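Local coordinates for glycoside Hydrolase (Bacteroides uniformis, PDB 5TA0), which probably hydrolyses agarose chains as a family 86 glycoside hydrolase, here an engineered variant holding a neoagaro-oligosaccharide in its cleft, at residues Pro144-Asp148 and Lys221-Phe225; Tyr176-Lys181 and Lys194-Val200; Lys241-Thr247 and Met275-His281. All blocks are in the same frame, centred on the assembly; numbering follows the deposited sequence. Where two conformers were deposited one is given.

Contact 1: residues Pro144-Asp148 and Lys221-Phe225. With SO4 (sulfate ion), chain G.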
loop_
_atom_site.group_PDB
_atom_site.type_symbol
_atom_site.label_atom_id
_atom_site.label_comp_id
_atom_site.label_asym_id
_atom_site.label_seq_id
_atom_site.Cartn_x
_atom_site.Cartn_y
_atom_site.Cartn_z
ATOM N N PRO A 144 6.142 21.701 11.930
ATOM C CA PRO A 144 7.434 21.985 12.535
ATOM C C PRO A 144 7.971 20.851 13.425
ATOM O O PRO A 144 8.893 21.047 14.194
ATOM C CB PRO A 144 7.123 23.255 13.340
ATOM C CG PRO A 144 5.721 23.053 13.776
ATOM C CD PRO A 144 5.026 22.277 12.703
ATOM N N PHE A 145 7.408 19.651 13.295
ATOM C CA PHE A 145 7.779 18.495 14.140
ATOM C C PHE A 145 9.259 18.121 14.029
ATOM O O PHE A 145 9.892 17.812 15.047
ATOM C CB PHE A 145 6.880 17.290 13.782
ATOM C CG PHE A 145 7.083 16.079 14.664
ATOM C CD1 PHE A 145 6.692 16.088 15.985
ATOM C CD2 PHE A 145 7.667 14.941 14.163
ATOM C CE1 PHE A 145 6.844 14.963 16.787
ATOM C CE2 PHE A 145 7.824 13.813 14.968
ATOM C CZ PHE A 145 7.421 13.829 16.277
ATOM N N TYR A 146 9.829 18.125 12.821
ATOM C CA TYR A 146 11.253 17.806 12.671
ATOM C C TYR A 146 12.060 19.005 13.191
ATOM O O TYR A 146 11.830 20.111 12.753
ATOM C CB TYR A 146 11.667 17.532 11.240
ATOM C CG TYR A 146 13.024 16.890 11.129
ATOM C CD1 TYR A 146 13.248 15.613 11.626
ATOM C CD2 TYR A 146 14.109 17.544 10.554
ATOM C CE1 TYR A 146 14.488 15.000 11.516
ATOM C CE2 TYR A 146 15.343 16.915 10.431
ATOM C CZ TYR A 146 15.519 15.645 10.925
ATOM O OH TYR A 146 16.734 15.000 10.828
ATOM N N PRO A 147 12.956 18.773 14.156
ATOM C CA PRO A 147 13.561 19.922 14.847
ATOM C C PRO A 147 14.751 20.494 14.089
ATOM O O PRO A 147 15.901 20.224 14.428
ATOM C CB PRO A 147 13.905 19.347 16.229
ATOM C CG PRO A 147 14.106 17.894 15.997
ATOM C CD PRO A 147 13.235 17.502 14.849
ATOM N N ASP A 148 14.444 21.275 13.050
ATOM C CA ASP A 148 15.433 21.930 12.182
ATOM C C ASP A 148 15.507 23.437 12.421
ATOM O O ASP A 148 16.071 24.161 11.611
ATOM C CB ASP A 148 15.125 21.642 10.711
ATOM C CG ASP A 148 13.786 22.198 10.260
ATOM O OD1 ASP A 148 13.385 21.938 9.103
ATOM O OD2 ASP A 148 13.080 22.875 11.042
ATOM N N LYS A 221 20.733 10.993 10.598
ATOM C CA LYS A 221 20.178 11.687 11.747
ATOM C C LYS A 221 18.650 11.522 11.810
ATOM O O LYS A 221 18.096 11.352 12.895
ATOM C CB LYS A 221 20.563 13.159 11.699
ATOM C CG LYS A 221 20.220 13.961 12.935
ATOM C CD LYS A 221 20.619 15.424 12.748
ATOM C CE LYS A 221 20.602 16.194 14.041
ATOM N NZ LYS A 221 20.636 17.674 13.804
ATOM N N LEU A 222 17.983 11.592 10.667
ATOM C CA LEU A 222 16.543 11.354 10.612
ATOM C C LEU A 222 16.206 9.932 11.058
ATOM O O LEU A 222 15.230 9.694 11.787
ATOM C CB LEU A 222 16.027 11.587 9.205
ATOM C CG LEU A 222 14.647 10.994 8.947
ATOM C CD1 LEU A 222 13.566 11.863 9.570
ATOM C CD2 LEU A 222 14.455 10.826 7.458
ATOM N N PHE A 223 17.034 8.968 10.658
ATOM C CA PHE A 223 16.794 7.590 11.110
ATOM C C PHE A 223 16.960 7.435 12.623
ATOM O O PHE A 223 16.133 6.780 13.282
ATOM C CB PHE A 223 17.654 6.620 10.282
ATOM C CG PHE A 223 17.408 6.700 8.813
ATOM C CD1 PHE A 223 16.170 7.095 8.288
ATOM C CD2 PHE A 223 18.416 6.379 7.906
ATOM C CE1 PHE A 223 15.956 7.152 6.939
ATOM C CE2 PHE A 223 18.200 6.432 6.547
ATOM C CZ PHE A 223 16.959 6.824 6.053
ATOM N N GLU A 224 18.027 8.041 13.179
ATOM C CA GLU A 224 18.245 8.057 14.632
ATOM C C GLU A 224 17.030 8.674 15.321
ATOM O O GLU A 224 16.547 8.142 16.322
ATOM C CB GLU A 224 19.520 8.847 15.056
ATOM C CG GLU A 224 20.865 8.122 14.886
ATOM C CD GLU A 224 22.112 8.910 15.336
ATOM O OE1 GLU A 224 22.004 9.811 16.195
ATOM O OE2 GLU A 224 23.168 8.619 14.759
ATOM N N PHE A 225 16.545 9.798 14.778
ATOM C CA PHE A 225 15.353 10.489 15.298
ATOM C C PHE A 225 14.174 9.533 15.476
ATOM O O PHE A 225 13.455 9.625 16.459
ATOM C CB PHE A 225 15.051 11.642 14.338
ATOM C CG PHE A 225 13.761 12.391 14.554
ATOM C CD1 PHE A 225 13.724 13.480 15.410
ATOM C CD2 PHE A 225 12.638 12.120 13.796
ATOM C CE1 PHE A 225 12.571 14.224 15.557
ATOM C CE2 PHE A 225 11.499 12.878 13.932
ATOM C CZ PHE A 225 11.464 13.932 14.808
HETATM S S SO4 G . 21.725 18.379 10.523
HETATM O O1 SO4 G . 20.279 17.953 10.623
HETATM O O2 SO4 G . 22.421 17.464 9.557
HETATM O O3 SO4 G . 21.833 19.798 10.049
HETATM O O4 SO4 G . 22.471 18.218 11.822
HETATM O O HOH W 1 18.299 19.517 13.235
#
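F225, on helix 219-236, is met by three consecutive residues of the loop 144-148. Y146 turns its ring edge onto the face of F225, with CD1 over the ring centre; the centroids lie 5.1 Å apart and the planes stand at 71°, a T-shaped pair. F145 arrives at the rim of the same ring, CE2 lying 3.6 Å from F225 CZ, its plane steeply inclined. The P147 and F225 side chains meet from opposite directions, P147 CD lying 3.4 Å from F225 CE1. With CG anti to the backbone N (chi1 172°), F225 reaches out from the helix to the loop. No direct hydrogen bond joins the two segments; one water receives a bond from K221 NZ and donates to P147 O, while NZ also binds a sulfate oxygen, O4, at 2.8 Å. S218 N holds the same sulfate, probably a crystallisation ion. Further out, F145 O accepts from S172 OG and Y146 packs on I208 of helix 204-210. P147 centres an inverse gamma turn, and F145, Y146 and F225 make an aromatic cluster that pins this loop, which follows strand 134-140, to an outer helix of the barrel.

Contact 2: residues Tyr176-Lys181 and Lys194-Val200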
loop_
_atom_site.group_PDB
_atom_site.type_symbol
_atom_site.label_atom_id
_atom_site.label_comp_id
_atom_site.label_asym_id
_atom_site.label_seq_id
_atom_site.Cartn_x
_atom_site.Cartn_y
_atom_site.Cartn_z
ATOM N N TYR A 176 4.862 14.362 21.117
ATOM C CA TYR A 176 4.011 13.333 20.488
ATOM C C TYR A 176 3.414 12.387 21.530
ATOM O O TYR A 176 2.217 12.072 21.506
ATOM C CB TYR A 176 4.838 12.575 19.456
ATOM C CG TYR A 176 4.110 11.770 18.399
ATOM C CD1 TYR A 176 2.726 11.858 18.157
ATOM C CD2 TYR A 176 4.848 10.937 17.560
ATOM C CE1 TYR A 176 2.126 11.156 17.116
ATOM C CE2 TYR A 176 4.246 10.244 16.515
ATOM C CZ TYR A 176 2.887 10.343 16.307
ATOM O OH TYR A 176 2.242 9.685 15.291
ATOM N N GLY A 177 4.252 11.919 22.452
ATOM C CA GLY A 177 3.757 11.017 23.509
ATOM C C GLY A 177 2.711 11.688 24.394
ATOM O O GLY A 177 1.685 11.082 24.705
ATOM N N ARG A 178 2.945 12.934 24.788
ATOM C CA ARG A 178 1.973 13.648 25.631
ATOM C C ARG A 178 0.688 13.900 24.864
ATOM O O ARG A 178 -0.400 13.764 25.397
ATOM C CB ARG A 178 2.531 14.949 26.168
ATOM C CG ARG A 178 3.597 14.798 27.239
ATOM C CD ARG A 178 3.991 16.178 27.732
ATOM N NE ARG A 178 4.928 16.099 28.836
ATOM C CZ ARG A 178 4.606 15.786 30.082
ATOM N NH1 ARG A 178 3.351 15.588 30.415
ATOM N NH2 ARG A 178 5.576 15.672 30.992
ATOM N N TYR A 179 0.798 14.271 23.593
ATOM C CA TYR A 179 -0.392 14.506 22.787
ATOM C C TYR A 179 -1.300 13.278 22.802
ATOM O O TYR A 179 -2.526 13.377 23.018
ATOM C CB TYR A 179 0.011 14.832 21.326
ATOM C CG TYR A 179 -1.176 15.053 20.421
ATOM C CD1 TYR A 179 -1.760 13.988 19.748
ATOM C CD2 TYR A 179 -1.730 16.310 20.292
ATOM C CE1 TYR A 179 -2.894 14.169 18.966
ATOM C CE2 TYR A 179 -2.834 16.528 19.473
ATOM C CZ TYR A 179 -3.422 15.456 18.829
ATOM O OH TYR A 179 -4.526 15.631 18.038
ATOM N N ILE A 180 -0.726 12.127 22.522
ATOM C CA ILE A 180 -1.480 10.873 22.446
ATOM C C ILE A 180 -2.142 10.600 23.800
ATOM O O ILE A 180 -3.347 10.315 23.873
ATOM C CB ILE A 180 -0.595 9.691 21.996
ATOM C CG1 ILE A 180 -0.075 9.888 20.565
ATOM C CG2 ILE A 180 -1.335 8.363 22.105
ATOM C CD1 ILE A 180 1.181 9.100 20.280
ATOM N N LYS A 181 -1.373 10.748 24.878
ATOM C CA LYS A 181 -1.883 10.462 26.225
ATOM C C LYS A 181 -3.005 11.406 26.634
ATOM O O LYS A 181 -3.970 10.981 27.283
ATOM C CB LYS A 181 -0.723 10.582 27.193
ATOM C CG LYS A 181 -1.102 10.321 28.651
ATOM C CD LYS A 181 0.151 10.348 29.519
ATOM C CE LYS A 181 -0.155 10.176 31.018
ATOM N NZ LYS A 181 -0.823 11.356 31.631
ATOM N N LYS A 194 -7.812 5.475 20.990
ATOM C CA LYS A 194 -6.390 5.592 20.682
ATOM C C LYS A 194 -6.117 5.146 19.245
ATOM O O LYS A 194 -6.789 4.265 18.707
ATOM C CB LYS A 194 -5.539 4.742 21.632
ATOM C CG LYS A 194 -5.600 5.160 23.088
ATOM C CD LYS A 194 -4.607 6.250 23.414
ATOM C CE LYS A 194 -4.967 6.849 24.777
ATOM N NZ LYS A 194 -4.156 8.018 25.179
ATOM N N PRO A 195 -5.113 5.767 18.604
ATOM C CA PRO A 195 -4.712 5.263 17.280
ATOM C C PRO A 195 -4.255 3.827 17.301
ATOM O O PRO A 195 -3.659 3.371 18.289
ATOM C CB PRO A 195 -3.574 6.207 16.859
ATOM C CG PRO A 195 -3.189 6.946 18.035
ATOM C CD PRO A 195 -4.233 6.841 19.089
ATOM N N GLY A 196 -4.518 3.108 16.211
ATOM C CA GLY A 196 -3.933 1.791 16.045
ATOM C C GLY A 196 -2.456 1.796 15.723
ATOM O O GLY A 196 -1.733 0.848 16.021
ATOM N N PHE A 197 -1.993 2.889 15.076
ATOM C CA PHE A 197 -0.626 2.985 14.562
ATOM C C PHE A 197 -0.178 4.430 14.632
ATOM O O PHE A 197 -0.940 5.327 14.266
ATOM C CB PHE A 197 -0.574 2.557 13.093
ATOM C CG PHE A 197 -1.046 1.162 12.842
ATOM C CD1 PHE A 197 -0.166 0.096 12.842
ATOM C CD2 PHE A 197 -2.401 0.907 12.650
ATOM C CE1 PHE A 197 -0.627 -1.196 12.590
ATOM C CE2 PHE A 197 -2.856 -0.392 12.457
ATOM C CZ PHE A 197 -1.967 -1.428 12.421
ATOM N N CYS A 198 1.051 4.650 15.080
ATOM C CA CYS A 198 1.689 5.968 15.081
ATOM C C CYS A 198 2.900 5.959 14.181
ATOM O O CYS A 198 3.971 5.465 14.537
ATOM C CB CYS A 198 2.054 6.391 16.500
ATOM S SG CYS A 198 0.623 6.730 17.553
ATOM N N GLU A 199 2.740 6.567 13.015
ATOM C CA GLU A 199 3.884 6.859 12.175
ATOM C C GLU A 199 4.611 8.043 12.786
ATOM O O GLU A 199 3.999 8.926 13.359
ATOM C CB GLU A 199 3.450 7.202 10.751
ATOM C CG GLU A 199 2.690 6.117 9.984
ATOM C CD GLU A 199 2.223 6.635 8.629
ATOM O OE1 GLU A 199 1.479 7.638 8.588
ATOM O OE2 GLU A 199 2.675 6.050 7.595
ATOM N N VAL A 200 5.931 8.059 12.644
ATOM C CA VAL A 200 6.716 9.150 13.239
ATOM C C VAL A 200 6.503 10.468 12.488
ATOM O O VAL A 200 6.141 11.504 13.074
ATOM C CB VAL A 200 8.212 8.758 13.317
ATOM C CG1 VAL A 200 9.096 9.949 13.682
ATOM C CG2 VAL A 200 8.387 7.618 14.334
HETATM O O HOH W 2 -4.441 8.167 28.013
#
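Y176 OH donates to E199 O at 2.7 Å, the hydroxyl tilted 25° from the carbonyl plane; it is one of two hydrogen bonds from a side chain to a backbone carbonyl that tie helix 170-183 to the segment 194-200. The CG of Y176 is anti to the backbone N (chi1 -162°), which carries the phenol across to the strand. A phenylalanine in place of Y176 would probably leave E199 O without this donor and lose a buried link between helix and strand. K194 NZ gives the second bond, to I180 O at 2.8 Å, coming from above the carbonyl plane; a bend at chi2 (-86°) swings the lysine chain round to reach it. A water accepting from the same NZ donates to K181 O. The helix runs roughly antiparallel to strand 197-199, as helices do when they pack outside the parallel sheet of an alpha/beta barrel. Apolar contacts fill the space between the two bonds. I180 CD1 touches C198 SG at 3.7 Å, and I180 CG2 lies 4.1 Å from K194 CD. C198 CB sits 3.5 Å from Y176 OH, while its sulfur is oblique to the tyrosine ring, an S-aromatic contact with SG 5.2 Å from the centroid.

Contact 3: residues Lys241-Thr247 and Met275-His281. With EDO (1,2-ethanediol), chain L.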
loop_
_atom_site.group_PDB
_atom_site.type_symbol
_atom_site.label_atom_id
_atom_site.label_comp_id
_atom_site.label_asym_id
_atom_site.label_seq_id
_atom_site.Cartn_x
_atom_site.Cartn_y
_atom_site.Cartn_z
ATOM N N LYS A 241 2.044 1.221 18.886
ATOM C CA LYS A 241 2.886 0.779 17.771
ATOM C C LYS A 241 3.422 2.019 17.060
ATOM O O LYS A 241 2.639 2.931 16.737
ATOM C CB LYS A 241 2.072 -0.064 16.783
ATOM C CG LYS A 241 1.586 -1.403 17.282
ATOM C CD LYS A 241 0.763 -2.050 16.176
ATOM C CE LYS A 241 0.128 -3.372 16.588
ATOM N NZ LYS A 241 -0.786 -3.888 15.517
ATOM N N VAL A 242 4.735 2.044 16.839
ATOM C CA VAL A 242 5.409 3.165 16.159
ATOM C C VAL A 242 6.121 2.639 14.912
ATOM O O VAL A 242 6.704 1.545 14.934
ATOM C CB VAL A 242 6.394 3.852 17.117
ATOM C CG1 VAL A 242 7.111 5.025 16.443
ATOM C CG2 VAL A 242 5.653 4.330 18.366
ATOM N N GLY A 243 6.099 3.431 13.833
ATOM C CA GLY A 243 6.718 3.014 12.593
ATOM C C GLY A 243 7.311 4.164 11.785
ATOM O O GLY A 243 7.107 5.336 12.068
ATOM N N GLY A 244 8.035 3.765 10.735
ATOM C CA GLY A 244 8.710 4.725 9.859
ATOM C C GLY A 244 9.253 4.041 8.621
ATOM O O GLY A 244 9.100 2.825 8.474
ATOM N N TYR A 245 9.884 4.781 7.714
ATOM C CA TYR A 245 10.076 6.228 7.793
ATOM C C TYR A 245 9.106 7.019 6.934
ATOM O O TYR A 245 9.261 8.219 6.805
ATOM C CB TYR A 245 11.531 6.646 7.576
ATOM C CG TYR A 245 12.134 6.545 6.182
ATOM C CD1 TYR A 245 11.989 7.568 5.246
ATOM C CD2 TYR A 245 12.934 5.461 5.829
ATOM C CE1 TYR A 245 12.620 7.489 4.003
ATOM C CE2 TYR A 245 13.544 5.387 4.595
ATOM C CZ TYR A 245 13.401 6.407 3.694
ATOM O OH TYR A 245 14.041 6.319 2.483
ATOM N N CYS A 246 8.076 6.346 6.392
ATOM C CA CYS A 246 6.967 6.970 5.660
ATOM C C CYS A 246 7.479 7.613 4.380
ATOM O O CYS A 246 7.294 8.800 4.126
ATOM C CB CYS A 246 6.198 7.926 6.569
ATOM S SG CYS A 246 4.610 8.439 5.957
ATOM N N THR A 247 8.155 6.793 3.593
ATOM C CA THR A 247 8.931 7.238 2.431
ATOM C C THR A 247 8.069 7.764 1.289
ATOM O O THR A 247 7.197 7.068 0.799
ATOM C CB THR A 247 9.736 6.025 1.934
ATOM O OG1 THR A 247 10.374 5.412 3.074
ATOM C CG2 THR A 247 10.750 6.416 0.860
ATOM N N MET A 275 11.345 -0.187 15.499
ATOM C CA MET A 275 10.070 0.045 14.823
ATOM C C MET A 275 9.168 -1.175 14.979
ATOM O O MET A 275 9.601 -2.320 14.773
ATOM C CB MET A 275 10.291 0.317 13.350
ATOM C CG MET A 275 11.098 1.590 13.020
ATOM S SD MET A 275 10.394 3.163 13.590
ATOM C CE MET A 275 11.217 3.351 15.178
ATOM N N ASP A 276 7.898 -0.940 15.308
ATOM C CA ASP A 276 6.872 -2.007 15.236
ATOM C C ASP A 276 6.430 -2.326 13.828
ATOM O O ASP A 276 5.959 -3.425 13.558
ATOM C CB ASP A 276 5.675 -1.648 16.106
ATOM C CG ASP A 276 6.082 -1.438 17.543
ATOM O OD1 ASP A 276 6.462 -2.440 18.213
ATOM O OD2 ASP A 276 6.091 -0.298 18.008
ATOM N N PHE A 277 6.497 -1.337 12.934
ATOM C CA PHE A 277 6.107 -1.542 11.544
ATOM C C PHE A 277 6.925 -0.596 10.678
ATOM O O PHE A 277 7.475 0.407 11.175
ATOM C CB PHE A 277 4.581 -1.333 11.347
ATOM C CG PHE A 277 4.089 0.054 11.630
ATOM C CD1 PHE A 277 3.771 0.446 12.937
ATOM C CD2 PHE A 277 3.934 0.981 10.609
ATOM C CE1 PHE A 277 3.317 1.729 13.209
ATOM C CE2 PHE A 277 3.482 2.252 10.886
ATOM C CZ PHE A 277 3.184 2.632 12.177
ATOM N N PHE A 278 7.047 -0.969 9.405
ATOM C CA PHE A 278 7.646 -0.121 8.372
ATOM C C PHE A 278 6.527 0.514 7.584
ATOM O O PHE A 278 5.449 -0.081 7.458
ATOM C CB PHE A 278 8.569 -0.938 7.484
ATOM C CG PHE A 278 9.858 -1.357 8.149
ATOM C CD1 PHE A 278 10.376 -0.692 9.272
ATOM C CD2 PHE A 278 10.577 -2.449 7.671
ATOM C CE1 PHE A 278 11.592 -1.085 9.838
ATOM C CE2 PHE A 278 11.763 -2.829 8.231
ATOM C CZ PHE A 278 12.283 -2.163 9.323
ATOM N N THR A 279 6.768 1.707 7.055
ATOM C CA THR A 279 5.747 2.414 6.309
ATOM C C THR A 279 6.356 3.180 5.134
ATOM O O THR A 279 7.430 3.827 5.285
ATOM C CB THR A 279 4.884 3.306 7.230
ATOM O OG1 THR A 279 3.950 4.027 6.412
ATOM C CG2 THR A 279 5.706 4.264 8.037
ATOM N N ILE A 280 5.695 3.063 3.977
ATOM C CA ILE A 280 6.095 3.706 2.736
ATOM C C ILE A 280 4.873 4.237 2.022
ATOM O O ILE A 280 3.740 3.849 2.320
ATOM C CB ILE A 280 6.875 2.767 1.810
ATOM C CG1 ILE A 280 6.030 1.554 1.376
ATOM C CG2 ILE A 280 8.175 2.315 2.463
ATOM C CD1 ILE A 280 6.738 0.600 0.427
ATOM N N HIS A 281 5.100 5.125 1.062
ATOM C CA HIS A 281 4.109 5.552 0.089
ATOM C C HIS A 281 4.470 5.044 -1.280
ATOM O O HIS A 281 5.629 4.968 -1.618
ATOM C CB HIS A 281 4.010 7.076 0.105
ATOM C CG HIS A 281 3.496 7.602 1.406
ATOM N ND1 HIS A 281 3.514 8.938 1.737
ATOM C CD2 HIS A 281 2.941 6.960 2.463
ATOM C CE1 HIS A 281 2.983 9.103 2.939
ATOM N NE2 HIS A 281 2.610 7.920 3.386
HETATM C C1 EDO L . 9.967 -2.943 19.717
HETATM O O1 EDO L . 8.664 -2.371 19.845
HETATM C C2 EDO L . 10.194 -3.286 18.256
HETATM O O2 EDO L . 9.068 -3.960 17.690
#
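T279 O faces two successive amides at a beta bulge: C246 N donates to it at 2.8 Å from above its carbonyl plane, and T247 N makes a weak bond. A cis peptide between G244 and Y245 comes just before, and here the parallel pairing of strands 242-247 and 277-281 is broken. Before the bulge T279 N donates to G244 O; after it H281 N donates to T247 O, so the ladder resumes one residue out of step. At the entry, D276 uses both backbone and side chain: its N donates to V242 O, and its OD2 takes V242 N through the anti lone pair at 2.9 Å in a nearly straight bond (169°). OD2 also pairs with K234, and OD1 holds an ethanediol, probably from the crystallisation liquor.

The bare backbone of G243 lies on the face of F277, whose CG stands between the backbone N and the carbonyl carbon (chi1 63°), folding the ring back over the neighbouring strand. G243 CA is 3.6 Å from the ring centroid, a CH-pi contact. T279 CG2 packs 3.5 Å from G244 CA, while its hydroxyl bonds E199. At the far end E203 and S324 hold the H281 imidazole by hydrogen bonds. These are adjacent inner strands of the catalytic barrel, and their C-terminal end, with H281 near a bound galactose, faces the substrate cleft.

How the contacts relate
All three contacts belong to the alpha/beta barrel. Along the chain contact 1 encloses contact 2, since 176-200 falls between its two halves, and contact 3 follows both. Contacts 2 and 3 have centres about 13 Å apart and share the parallel sheet, where strands 197-199 and 242-247 are neighbours: K241 O accepts from C198 N. Contact 1 lies about 17 Å from contact 2 and about 15 Å from contact 3, centre to centre; F145 and F225 pack on V200, while F223 touches Y245. Contact 1 joins the loop after strand 134-140 to helix 219-236, contact 2 joins helix 170-183 to strand 197-199, and contact 3 joins two neighbouring strands near the bound glycan.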